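Local coordinates for aminoacyl-tRNA synthetase (Cryptosporidium parvum, PDB 5F9Z), which probably charges tRNA(Pro) with proline in an ATP-dependent reaction, as a class II prolyl-tRNA synthetase, and here holds halofuginone and an ATP analogue, at residues 178-191 and 264-276. Sequence-based numbering, arbitrary orientation.
Sequences HSTRKEALEMVDII and NKEYAHQTSWGLT. With ANP (phosphoaminophosphonic acid-adenylate ester), chain D; HFG (7-bromo-6-chloro-3-{3-[(2R,3S)-3-hydroxypiperidin-2-yl]-2-oxopropyl}quinazolin-4(3H)-one), chain E.
Ile191 covers one face of the Trp273 indole, crossing it at about a right angle, where helix 181-191 runs along strand 269-276 in the class II synthetase core, an antiparallel sheet backed by a helix. The segment axes approach to 7.5 Å and diverge by only 9°. Ile191 CD1 stands 3.6 Å from the centroid of the six-membered ring, 6° off its normal, which defines a CH-pi contact. With CG1 anti to the carbonyl carbon (chi1 -64°), Ile191 sets CG1 over the centre of the indole and CG2 beside CD2 and CG, while Met187 CE meets CZ2 of Trp273. In the indole plane, Trp273 NE1 donates to Thr271 OG1, a bent bond that probably helps hold the ring's rotation; Thr271 OG1 is also hydrogen-bonded to Thr176 OG1. Thr271 CG2 touches Ala184 O and CB and Val188 CG2. Just before the helix, at the end of strand 168-178, His178 and His269 form an antiparallel hydrogen-bonded pair, His178 N to His269 O at 2.8 Å and His269 N to His178 O at 2.9 Å. The backbone of Thr180 and Arg181 covers one face of the His269 imidazole, Arg181 N lying 3.2 Å above the ring plane, over its centre, without a hydrogen bond. The opposite strand face meets the ligands: Ser272 OG approaches halofuginone, and farther along Thr276 OG1 donates a hydrogen bond to N3 of the ATP analogue's adenine. Glu266 OE1 accepts from His269 NE2 at 2.6 Å, in the imidazole plane, which should hold that ring's rotation.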
ATOM      1  N   HIS A 178     -25.280  -9.031   1.563  1.00 27.65           N
ATOM      2  CA  HIS A 178     -25.986  -8.901   2.826  1.00 28.22           C
ATOM      3  C   HIS A 178     -27.476  -8.726   2.572  1.00 29.94           C
ATOM      4  O   HIS A 178     -27.904  -8.356   1.475  1.00 30.38           O
ATOM      5  CB  HIS A 178     -25.446  -7.721   3.645  1.00 28.10           C
ATOM      6  CG  HIS A 178     -23.953  -7.701   3.761  1.00 27.53           C
ATOM      7  ND1 HIS A 178     -23.285  -8.188   4.864  1.00 27.96           N
ATOM      8  CD2 HIS A 178     -22.998  -7.260   2.907  1.00 27.15           C
ATOM      9  CE1 HIS A 178     -21.984  -8.044   4.686  1.00 27.62           C
ATOM     10  NE2 HIS A 178     -21.783  -7.483   3.507  1.00 26.71           N
ATOM     11  N   SER A 179     -28.267  -8.998   3.612  1.00 29.81           N
ATOM     12  CA  SER A 179     -29.715  -8.875   3.510  1.00 29.79           C
ATOM     13  C   SER A 179     -30.203  -7.449   3.724  1.00 31.06           C
ATOM     14  O   SER A 179     -31.350  -7.144   3.380  1.00 32.06           O
ATOM     15  CB  SER A 179     -30.396  -9.804   4.518  1.00 30.77           C
ATOM     16  OG  SER A 179     -30.106  -9.412   5.849  1.00 31.13           O
ATOM     17  N   THR A 180     -29.369  -6.576   4.285  1.00 31.61           N
ATOM     18  CA  THR A 180     -29.743  -5.193   4.540  1.00 33.98           C
ATOM     19  C   THR A 180     -28.623  -4.264   4.100  1.00 35.10           C
ATOM     20  O   THR A 180     -27.443  -4.628   4.127  1.00 33.53           O
ATOM     21  CB  THR A 180     -30.048  -4.945   6.028  1.00 36.12           C
ATOM     22  OG1 THR A 180     -28.897  -5.272   6.815  1.00 35.64           O
ATOM     23  CG2 THR A 180     -31.233  -5.785   6.489  1.00 28.97           C
ATOM     24  N   ARG A 181     -29.008  -3.055   3.683  0.50 35.27           N
ATOM     25  CA  ARG A 181     -28.015  -2.044   3.334  0.50 34.68           C
ATOM     26  C   ARG A 181     -27.193  -1.628   4.547  0.50 34.33           C
ATOM     27  O   ARG A 181     -26.001  -1.328   4.414  0.50 33.67           O
ATOM     28  CB  ARG A 181     -28.702  -0.826   2.714  0.50 34.40           C
ATOM     29  CG  ARG A 181     -27.753   0.303   2.343  0.50 33.32           C
ATOM     30  CD  ARG A 181     -28.512   1.566   1.969  0.50 33.61           C
ATOM     31  NE  ARG A 181     -27.610   2.686   1.714  0.50 32.88           N
ATOM     32  CZ  ARG A 181     -27.147   3.501   2.656  0.50 31.77           C
ATOM     33  NH1 ARG A 181     -27.498   3.323   3.923  0.50 31.58           N
ATOM     34  NH2 ARG A 181     -26.329   4.494   2.333  0.50 30.42           N
ATOM     35  N   LYS A 182     -27.809  -1.610   5.733  1.00 35.30           N
ATOM     36  CA  LYS A 182     -27.090  -1.217   6.941  1.00 35.42           C
ATOM     37  C   LYS A 182     -25.958  -2.186   7.255  1.00 33.70           C
ATOM     38  O   LYS A 182     -24.843  -1.764   7.586  1.00 33.63           O
ATOM     39  CB  LYS A 182     -28.069  -1.127   8.112  1.00 38.05           C
ATOM     40  CG  LYS A 182     -27.424  -0.941   9.475  1.00 39.88           C
ATOM     41  CD  LYS A 182     -28.483  -0.691  10.538  1.00 43.02           C
ATOM     42  CE  LYS A 182     -27.884  -0.666  11.934  1.00 45.23           C
ATOM     43  NZ  LYS A 182     -27.345  -1.999  12.326  1.00 46.33           N
ATOM     44  N   GLU A 183     -26.221  -3.491   7.150  1.00 32.70           N
ATOM     45  CA  GLU A 183     -25.174  -4.478   7.397  1.00 30.32           C
ATOM     46  C   GLU A 183     -24.066  -4.393   6.354  1.00 29.60           C
ATOM     47  O   GLU A 183     -22.898  -4.646   6.671  1.00 28.65           O
ATOM     48  CB  GLU A 183     -25.773  -5.883   7.420  1.00 30.50           C
ATOM     49  CG  GLU A 183     -24.835  -6.959   7.942  1.00 29.36           C
ATOM     50  CD  GLU A 183     -25.389  -8.357   7.740  1.00 30.87           C
ATOM     51  OE1 GLU A 183     -25.077  -8.976   6.701  1.00 30.52           O
ATOM     52  OE2 GLU A 183     -26.145  -8.832   8.613  1.00 31.69           O
ATOM     53  N   ALA A 184     -24.411  -4.039   5.114  1.00 29.13           N
ATOM     54  CA  ALA A 184     -23.398  -3.923   4.070  1.00 27.97           C
ATOM     55  C   ALA A 184     -22.501  -2.712   4.302  1.00 28.10           C
ATOM     56  O   ALA A 184     -21.277  -2.805   4.154  1.00 27.84           O
ATOM     57  CB  ALA A 184     -24.064  -3.845   2.698  1.00 27.87           C
ATOM     58  N   LEU A 185     -23.091  -1.570   4.666  1.00 28.64           N
ATOM     59  CA  LEU A 185     -22.293  -0.375   4.918  1.00 29.39           C
ATOM     60  C   LEU A 185     -21.360  -0.576   6.106  1.00 30.53           C
ATOM     61  O   LEU A 185     -20.215  -0.108   6.092  1.00 31.29           O
ATOM     62  CB  LEU A 185     -23.206   0.830   5.148  1.00 29.83           C
ATOM     63  CG  LEU A 185     -22.511   2.157   5.463  1.00 28.70           C
ATOM     64  CD1 LEU A 185     -21.520   2.525   4.369  1.00 27.11           C
ATOM     65  CD2 LEU A 185     -23.537   3.266   5.659  1.00 27.60           C
ATOM     66  N   GLU A 186     -21.834  -1.269   7.145  1.00 30.66           N
ATOM     67  CA  GLU A 186     -20.956  -1.615   8.258  1.00 30.90           C
ATOM     68  C   GLU A 186     -19.790  -2.478   7.794  1.00 29.59           C
ATOM     69  O   GLU A 186     -18.677  -2.349   8.317  1.00 28.68           O
ATOM     70  CB  GLU A 186     -21.752  -2.330   9.351  1.00 32.83           C
ATOM     71  CG  GLU A 186     -22.777  -1.446  10.043  1.00 35.84           C
ATOM     72  CD  GLU A 186     -23.773  -2.240  10.869  1.00 38.53           C
ATOM     73  OE1 GLU A 186     -23.743  -3.487  10.803  1.00 38.78           O
ATOM     74  OE2 GLU A 186     -24.588  -1.615  11.580  1.00 40.62           O
ATOM     75  N   MET A 187     -20.022  -3.351   6.811  1.00 28.62           N
ATOM     76  CA  MET A 187     -18.929  -4.133   6.243  1.00 28.24           C
ATOM     77  C   MET A 187     -17.960  -3.246   5.472  1.00 27.37           C
ATOM     78  O   MET A 187     -16.746  -3.484   5.484  1.00 26.59           O
ATOM     79  CB  MET A 187     -19.490  -5.232   5.339  1.00 30.60           C
ATOM     80  CG  MET A 187     -18.445  -6.179   4.780  1.00 31.13           C
ATOM     81  SD  MET A 187     -17.707  -7.216   6.053  1.00 32.80           S
ATOM     82  CE  MET A 187     -16.472  -8.085   5.100  1.00 32.34           C
ATOM     83  N   VAL A 188     -18.476  -2.215   4.797  1.00 27.19           N
ATOM     84  CA  VAL A 188     -17.614  -1.292   4.062  1.00 26.12           C
ATOM     85  C   VAL A 188     -16.690  -0.552   5.022  1.00 27.54           C
ATOM     86  O   VAL A 188     -15.479  -0.453   4.793  1.00 28.58           O
ATOM     87  CB  VAL A 188     -18.461  -0.311   3.231  1.00 24.46           C
ATOM     88  CG1 VAL A 188     -17.570   0.717   2.550  1.00 23.66           C
ATOM     89  CG2 VAL A 188     -19.294  -1.060   2.207  1.00 23.28           C
ATOM     90  N   ASP A 189     -17.251  -0.025   6.113  1.00 28.05           N
ATOM     91  CA  ASP A 189     -16.444   0.706   7.085  1.00 27.48           C
ATOM     92  C   ASP A 189     -15.467  -0.210   7.811  1.00 27.69           C
ATOM     93  O   ASP A 189     -14.356   0.214   8.148  1.00 27.34           O
ATOM     94  CB  ASP A 189     -17.351   1.415   8.092  1.00 27.82           C
ATOM     95  CG  ASP A 189     -18.223   2.469   7.450  1.00 29.78           C
ATOM     96  OD1 ASP A 189     -17.778   3.079   6.457  1.00 30.22           O
ATOM     97  OD2 ASP A 189     -19.351   2.687   7.937  1.00 31.09           O
ATOM     98  N   ILE A 190     -15.863  -1.459   8.066  1.00 28.10           N
ATOM     99  CA  ILE A 190     -14.976  -2.399   8.747  1.00 26.91           C
ATOM    100  C   ILE A 190     -13.739  -2.669   7.901  1.00 25.90           C
ATOM    101  O   ILE A 190     -12.607  -2.654   8.401  1.00 26.52           O
ATOM    102  CB  ILE A 190     -15.731  -3.700   9.079  1.00 26.86           C
ATOM    103  CG1 ILE A 190     -16.583  -3.518  10.337  1.00 27.83           C
ATOM    104  CG2 ILE A 190     -14.760  -4.861   9.244  1.00 25.51           C
ATOM    105  CD1 ILE A 190     -17.487  -4.694  10.640  1.00 27.79           C
ATOM    106  N   ILE A 191     -13.934  -2.913   6.604  1.00 25.92           N
ATOM    107  CA  ILE A 191     -12.806  -3.211   5.729  1.00 24.84           C
ATOM    108  C   ILE A 191     -11.923  -1.982   5.551  1.00 26.39           C
ATOM    109  O   ILE A 191     -10.692  -2.087   5.510  1.00 27.95           O
ATOM    110  CB  ILE A 191     -13.308  -3.752   4.378  1.00 24.83           C
ATOM    111  CG1 ILE A 191     -14.043  -5.079   4.574  1.00 25.37           C
ATOM    112  CG2 ILE A 191     -12.151  -3.937   3.419  1.00 23.48           C
ATOM    113  CD1 ILE A 191     -13.164  -6.187   5.118  1.00 23.67           C
ATOM    114  N   ASN A 264     -40.824 -12.048   0.845  1.00 50.92           N
ATOM    115  CA  ASN A 264     -40.713 -11.109  -0.264  1.00 49.49           C
ATOM    116  C   ASN A 264     -39.315 -11.173  -0.868  1.00 46.12           C
ATOM    117  O   ASN A 264     -38.316 -11.242  -0.145  1.00 43.69           O
ATOM    118  CB  ASN A 264     -41.020  -9.683   0.194  1.00 50.94           C
ATOM    119  N   LYS A 265     -39.250 -11.148  -2.196  1.00 44.78           N
ATOM    120  CA  LYS A 265     -37.970 -11.181  -2.890  1.00 41.31           C
ATOM    121  C   LYS A 265     -37.305  -9.812  -2.823  1.00 41.02           C
ATOM    122  O   LYS A 265     -37.930  -8.791  -3.127  1.00 42.79           O
ATOM    123  CB  LYS A 265     -38.161 -11.610  -4.345  1.00 40.57           C
ATOM    124  N   GLU A 266     -36.037  -9.794  -2.419  1.00 38.88           N
ATOM    125  CA  GLU A 266     -35.276  -8.562  -2.282  1.00 38.32           C
ATOM    126  C   GLU A 266     -33.880  -8.774  -2.846  1.00 37.66           C
ATOM    127  O   GLU A 266     -33.293  -9.846  -2.677  1.00 36.19           O
ATOM    128  CB  GLU A 266     -35.190  -8.118  -0.815  1.00 38.18           C
ATOM    129  CG  GLU A 266     -34.505  -6.778  -0.602  1.00 38.84           C
ATOM    130  CD  GLU A 266     -34.318  -6.447   0.868  1.00 40.25           C
ATOM    131  OE1 GLU A 266     -33.358  -5.717   1.197  1.00 39.75           O
ATOM    132  OE2 GLU A 266     -35.127  -6.920   1.694  1.00 41.81           O
ATOM    133  N   TYR A 267     -33.354  -7.753  -3.518  1.00 37.34           N
ATOM    134  CA  TYR A 267     -32.015  -7.832  -4.080  1.00 35.60           C
ATOM    135  C   TYR A 267     -30.967  -7.679  -2.986  1.00 35.65           C
ATOM    136  O   TYR A 267     -31.152  -6.924  -2.027  1.00 36.29           O
ATOM    137  CB  TYR A 267     -31.819  -6.763  -5.155  1.00 35.36           C
ATOM    138  CG  TYR A 267     -32.607  -7.022  -6.419  1.00 37.80           C
ATOM    139  CD1 TYR A 267     -32.237  -8.035  -7.293  1.00 37.78           C
ATOM    140  CD2 TYR A 267     -33.719  -6.253  -6.740  1.00 39.31           C
ATOM    141  CE1 TYR A 267     -32.951  -8.278  -8.451  1.00 39.39           C
ATOM    142  CE2 TYR A 267     -34.439  -6.487  -7.897  1.00 41.58           C
ATOM    143  CZ  TYR A 267     -34.051  -7.501  -8.748  1.00 42.70           C
ATOM    144  OH  TYR A 267     -34.763  -7.741  -9.901  1.00 46.32           O
ATOM    145  N   ALA A 268     -29.861  -8.403  -3.137  1.00 33.30           N
ATOM    146  CA  ALA A 268     -28.826  -8.420  -2.114  1.00 31.83           C
ATOM    147  C   ALA A 268     -28.087  -7.088  -2.059  1.00 30.77           C
ATOM    148  O   ALA A 268     -27.918  -6.398  -3.069  1.00 33.56           O
ATOM    149  CB  ALA A 268     -27.836  -9.555  -2.375  1.00 29.38           C
ATOM    150  N   HIS A 269     -27.644  -6.730  -0.855  1.00 28.07           N
ATOM    151  CA  HIS A 269     -26.856  -5.525  -0.623  1.00 27.05           C
ATOM    152  C   HIS A 269     -25.390  -5.935  -0.556  1.00 27.28           C
ATOM    153  O   HIS A 269     -24.952  -6.541   0.427  1.00 25.94           O
ATOM    154  CB  HIS A 269     -27.303  -4.826   0.659  1.00 27.64           C
ATOM    155  CG  HIS A 269     -28.777  -4.569   0.722  1.00 29.20           C
ATOM    156  ND1 HIS A 269     -29.331  -3.339   0.434  1.00 30.47           N
ATOM    157  CD2 HIS A 269     -29.812  -5.385   1.032  1.00 29.99           C
ATOM    158  CE1 HIS A 269     -30.644  -3.409   0.569  1.00 31.55           C
ATOM    159  NE2 HIS A 269     -30.962  -4.640   0.931  1.00 31.33           N
ATOM    160  N   GLN A 270     -24.635  -5.604  -1.599  1.00 28.77           N
ATOM    161  CA  GLN A 270     -23.289  -6.121  -1.785  1.00 28.08           C
ATOM    162  C   GLN A 270     -22.236  -5.066  -1.471  1.00 29.63           C
ATOM    163  O   GLN A 270     -22.490  -3.860  -1.513  1.00 31.72           O
ATOM    164  CB  GLN A 270     -23.093  -6.626  -3.218  1.00 26.14           C
ATOM    165  CG  GLN A 270     -24.006  -7.771  -3.608  1.00 26.54           C
ATOM    166  CD  GLN A 270     -23.853  -8.156  -5.066  1.00 28.46           C
ATOM    167  OE1 GLN A 270     -24.629  -7.722  -5.918  1.00 29.47           O
ATOM    168  NE2 GLN A 270     -22.849  -8.974  -5.360  1.00 28.78           N
ATOM    169  N   THR A 271     -21.039  -5.553  -1.143  1.00 27.32           N
ATOM    170  CA  THR A 271     -19.852  -4.726  -0.990  1.00 28.26           C
ATOM    171  C   THR A 271     -18.703  -5.370  -1.753  1.00 27.71           C
ATOM    172  O   THR A 271     -18.701  -6.577  -2.007  1.00 29.27           O
ATOM    173  CB  THR A 271     -19.441  -4.549   0.483  1.00 28.78           C
ATOM    174  OG1 THR A 271     -18.719  -5.707   0.921  1.00 28.45           O
ATOM    175  CG2 THR A 271     -20.658  -4.358   1.372  1.00 29.71           C
ATOM    176  N   SER A 272     -17.721  -4.551  -2.119  1.00 27.51           N
ATOM    177  CA  SER A 272     -16.495  -5.058  -2.718  1.00 25.90           C
ATOM    178  C   SER A 272     -15.350  -4.131  -2.341  1.00 25.05           C
ATOM    179  O   SER A 272     -15.530  -2.917  -2.218  1.00 25.69           O
ATOM    180  CB  SER A 272     -16.602  -5.187  -4.240  1.00 25.92           C
ATOM    181  OG  SER A 272     -16.442  -3.931  -4.874  1.00 28.33           O
ATOM    182  N   TRP A 273     -14.171  -4.721  -2.156  1.00 23.01           N
ATOM    183  CA  TRP A 273     -13.022  -4.000  -1.631  1.00 21.42           C
ATOM    184  C   TRP A 273     -11.749  -4.676  -2.117  1.00 22.33           C
ATOM    185  O   TRP A 273     -11.713  -5.894  -2.314  1.00 23.33           O
ATOM    186  CB  TRP A 273     -13.062  -3.941  -0.096  1.00 19.83           C
ATOM    187  CG  TRP A 273     -13.903  -5.029   0.534  1.00 20.84           C
ATOM    188  CD1 TRP A 273     -15.264  -5.047   0.656  1.00 22.78           C
ATOM    189  CD2 TRP A 273     -13.435  -6.248   1.126  1.00 21.01           C
ATOM    190  NE1 TRP A 273     -15.669  -6.201   1.280  1.00 22.96           N
ATOM    191  CE2 TRP A 273     -14.565  -6.954   1.582  1.00 21.79           C
ATOM    192  CE3 TRP A 273     -12.171  -6.809   1.318  1.00 19.94           C
ATOM    193  CZ2 TRP A 273     -14.467  -8.194   2.214  1.00 20.12           C
ATOM    194  CZ3 TRP A 273     -12.076  -8.038   1.945  1.00 18.74           C
ATOM    195  CH2 TRP A 273     -13.216  -8.717   2.385  1.00 19.84           C
ATOM    196  N   GLY A 274     -10.708  -3.878  -2.314  1.00 23.19           N
ATOM    197  CA  GLY A 274      -9.479  -4.384  -2.900  1.00 22.76           C
ATOM    198  C   GLY A 274      -8.254  -3.658  -2.392  1.00 24.65           C
ATOM    199  O   GLY A 274      -8.294  -2.459  -2.097  1.00 25.04           O
ATOM    200  N   LEU A 275      -7.153  -4.401  -2.292  1.00 25.80           N
ATOM    201  CA  LEU A 275      -5.839  -3.867  -1.957  1.00 24.07           C
ATOM    202  C   LEU A 275      -4.806  -4.617  -2.783  1.00 23.74           C
ATOM    203  O   LEU A 275      -4.887  -5.841  -2.920  1.00 24.57           O
ATOM    204  CB  LEU A 275      -5.535  -4.003  -0.456  1.00 24.40           C
ATOM    205  CG  LEU A 275      -4.206  -3.443   0.067  1.00 26.79           C
ATOM    206  CD1 LEU A 275      -4.390  -2.858   1.456  1.00 26.70           C
ATOM    207  CD2 LEU A 275      -3.124  -4.514   0.092  1.00 28.97           C
ATOM    208  N   THR A 276      -3.840  -3.888  -3.328  1.00 23.82           N
ATOM    209  CA  THR A 276      -2.883  -4.439  -4.279  1.00 21.89           C
ATOM    210  C   THR A 276      -1.459  -4.277  -3.759  1.00 22.97           C
ATOM    211  O   THR A 276      -1.218  -3.699  -2.694  1.00 23.54           O
ATOM    212  CB  THR A 276      -3.014  -3.755  -5.641  1.00 20.01           C
ATOM    213  OG1 THR A 276      -2.560  -2.402  -5.528  1.00 18.80           O
ATOM    214  CG2 THR A 276      -4.456  -3.752  -6.098  1.00 15.46           C
TER
HETATM  215  PG  ANP D 701      -7.292   3.852 -11.142  1.00 35.98           P
HETATM  216  O1G ANP D 701      -8.052   4.871 -11.929  1.00 36.83           O
HETATM  217  O2G ANP D 701      -5.979   4.513 -10.573  1.00 37.53           O
HETATM  218  O3G ANP D 701      -6.892   2.644 -12.080  1.00 33.56           O
HETATM  219  PB  ANP D 701      -8.980   1.832 -10.149  1.00 33.27           P
HETATM  220  O1B ANP D 701     -10.527   1.995 -10.128  1.00 34.34           O
HETATM  221  O2B ANP D 701      -8.557   1.295 -11.478  1.00 29.25           O
HETATM  222  N3B ANP D 701      -8.249   3.314  -9.850  1.00 34.60           N
HETATM  223  PA  ANP D 701      -9.460  -0.348  -8.546  1.00 32.60           P
HETATM  224  O1A ANP D 701      -9.954  -1.136  -9.695  1.00 31.72           O
HETATM  225  O2A ANP D 701     -10.566   0.258  -7.677  1.00 32.73           O
HETATM  226  O3A ANP D 701      -8.534   0.851  -9.022  1.00 33.68           O
HETATM  227  O5' ANP D 701      -8.507  -1.286  -7.693  1.00 33.97           O
HETATM  228  C5' ANP D 701      -8.466  -1.216  -6.251  1.00 32.38           C
HETATM  229  C4' ANP D 701      -7.178  -0.557  -5.826  1.00 30.88           C
HETATM  230  O4' ANP D 701      -6.077  -1.191  -6.503  1.00 30.42           O
HETATM  231  C3' ANP D 701      -7.054   0.920  -6.174  1.00 31.00           C
HETATM  232  O3' ANP D 701      -7.625   1.724  -5.148  1.00 32.89           O
HETATM  233  C2' ANP D 701      -5.537   1.118  -6.268  1.00 31.12           C
HETATM  234  O2' ANP D 701      -4.972   1.439  -5.003  1.00 31.49           O
HETATM  235  C1' ANP D 701      -5.043  -0.255  -6.744  1.00 30.23           C
HETATM  236  N9  ANP D 701      -4.698  -0.315  -8.162  1.00 30.24           N
HETATM  237  C8  ANP D 701      -5.477   0.071  -9.221  1.00 30.26           C
HETATM  238  N7  ANP D 701      -4.914  -0.106 -10.392  1.00 29.98           N
HETATM  239  C5  ANP D 701      -3.679  -0.656 -10.081  1.00 30.23           C
HETATM  240  C6  ANP D 701      -2.601  -1.078 -10.884  1.00 31.51           C
HETATM  241  N6  ANP D 701      -2.593  -1.008 -12.217  1.00 30.98           N
HETATM  242  N1  ANP D 701      -1.512  -1.582 -10.257  1.00 31.78           N
HETATM  243  C2  ANP D 701      -1.513  -1.653  -8.923  1.00 30.35           C
HETATM  244  N3  ANP D 701      -2.469  -1.287  -8.066  1.00 30.02           N
HETATM  245  C4  ANP D 701      -3.533  -0.794  -8.712  1.00 30.17           C
HETATM  246  O4' HFG E 702     -12.505  -3.294  -9.876  1.00 34.77           O
HETATM  247  C21 HFG E 702     -13.181  -2.341  -9.617  1.00 34.31           C
HETATM  248  C3' HFG E 702     -14.044  -2.314  -8.335  1.00 33.19           C
HETATM  249  C2' HFG E 702     -13.618  -3.354  -7.297  1.00 30.75           C
HETATM  250  N1' HFG E 702     -13.665  -4.646  -7.837  1.00 29.62           N
HETATM  251  C6' HFG E 702     -12.858  -5.559  -7.085  1.00 30.42           C
HETATM  252  C5' HFG E 702     -12.530  -5.036  -5.685  1.00 30.70           C
HETATM  253  C4' HFG E 702     -11.803  -3.801  -5.724  1.00 29.63           C
HETATM  254  C39 HFG E 702     -12.194  -3.000  -6.818  1.00 30.25           C
HETATM  255  O7' HFG E 702     -12.179  -1.533  -6.415  1.00 30.95           O
HETATM  256  C1' HFG E 702     -13.192  -1.041 -10.625  1.00 34.29           C
HETATM  257  N3  HFG E 702     -12.603  -1.436 -11.975  1.00 34.63           N
HETATM  258  C4  HFG E 702     -13.308  -2.294 -12.807  1.00 36.81           C
HETATM  259  O11 HFG E 702     -14.405  -2.736 -12.460  1.00 37.67           O
HETATM  260  C10 HFG E 702     -12.782  -2.647 -14.016  1.00 38.27           C
HETATM  261  C5  HFG E 702     -13.485  -3.534 -14.909  1.00 39.94           C
HETATM  262  C2  HFG E 702     -11.434  -0.962 -12.346  1.00 34.54           C
HETATM  263  N1  HFG E 702     -10.883  -1.287 -13.526  1.00 35.65           N
HETATM  264  C9  HFG E 702     -11.551  -2.129 -14.370  1.00 38.22           C
HETATM  265  C8  HFG E 702     -10.979  -2.471 -15.605  1.00 41.16           C
HETATM  266  C7  HFG E 702     -11.672  -3.344 -16.479  1.00 45.97           C
HETATM  267 BR1  HFG E 702     -10.869  -3.818 -18.198  1.00 55.64          BR
HETATM  268  C6  HFG E 702     -12.923  -3.868 -16.119  1.00 42.82           C
HETATM  269 CL1  HFG E 702     -13.781  -4.954 -17.212  1.00 43.53          CL
HETATM  270  O   HOH W   1     -34.253  -7.647   4.469  1.00 49.71           O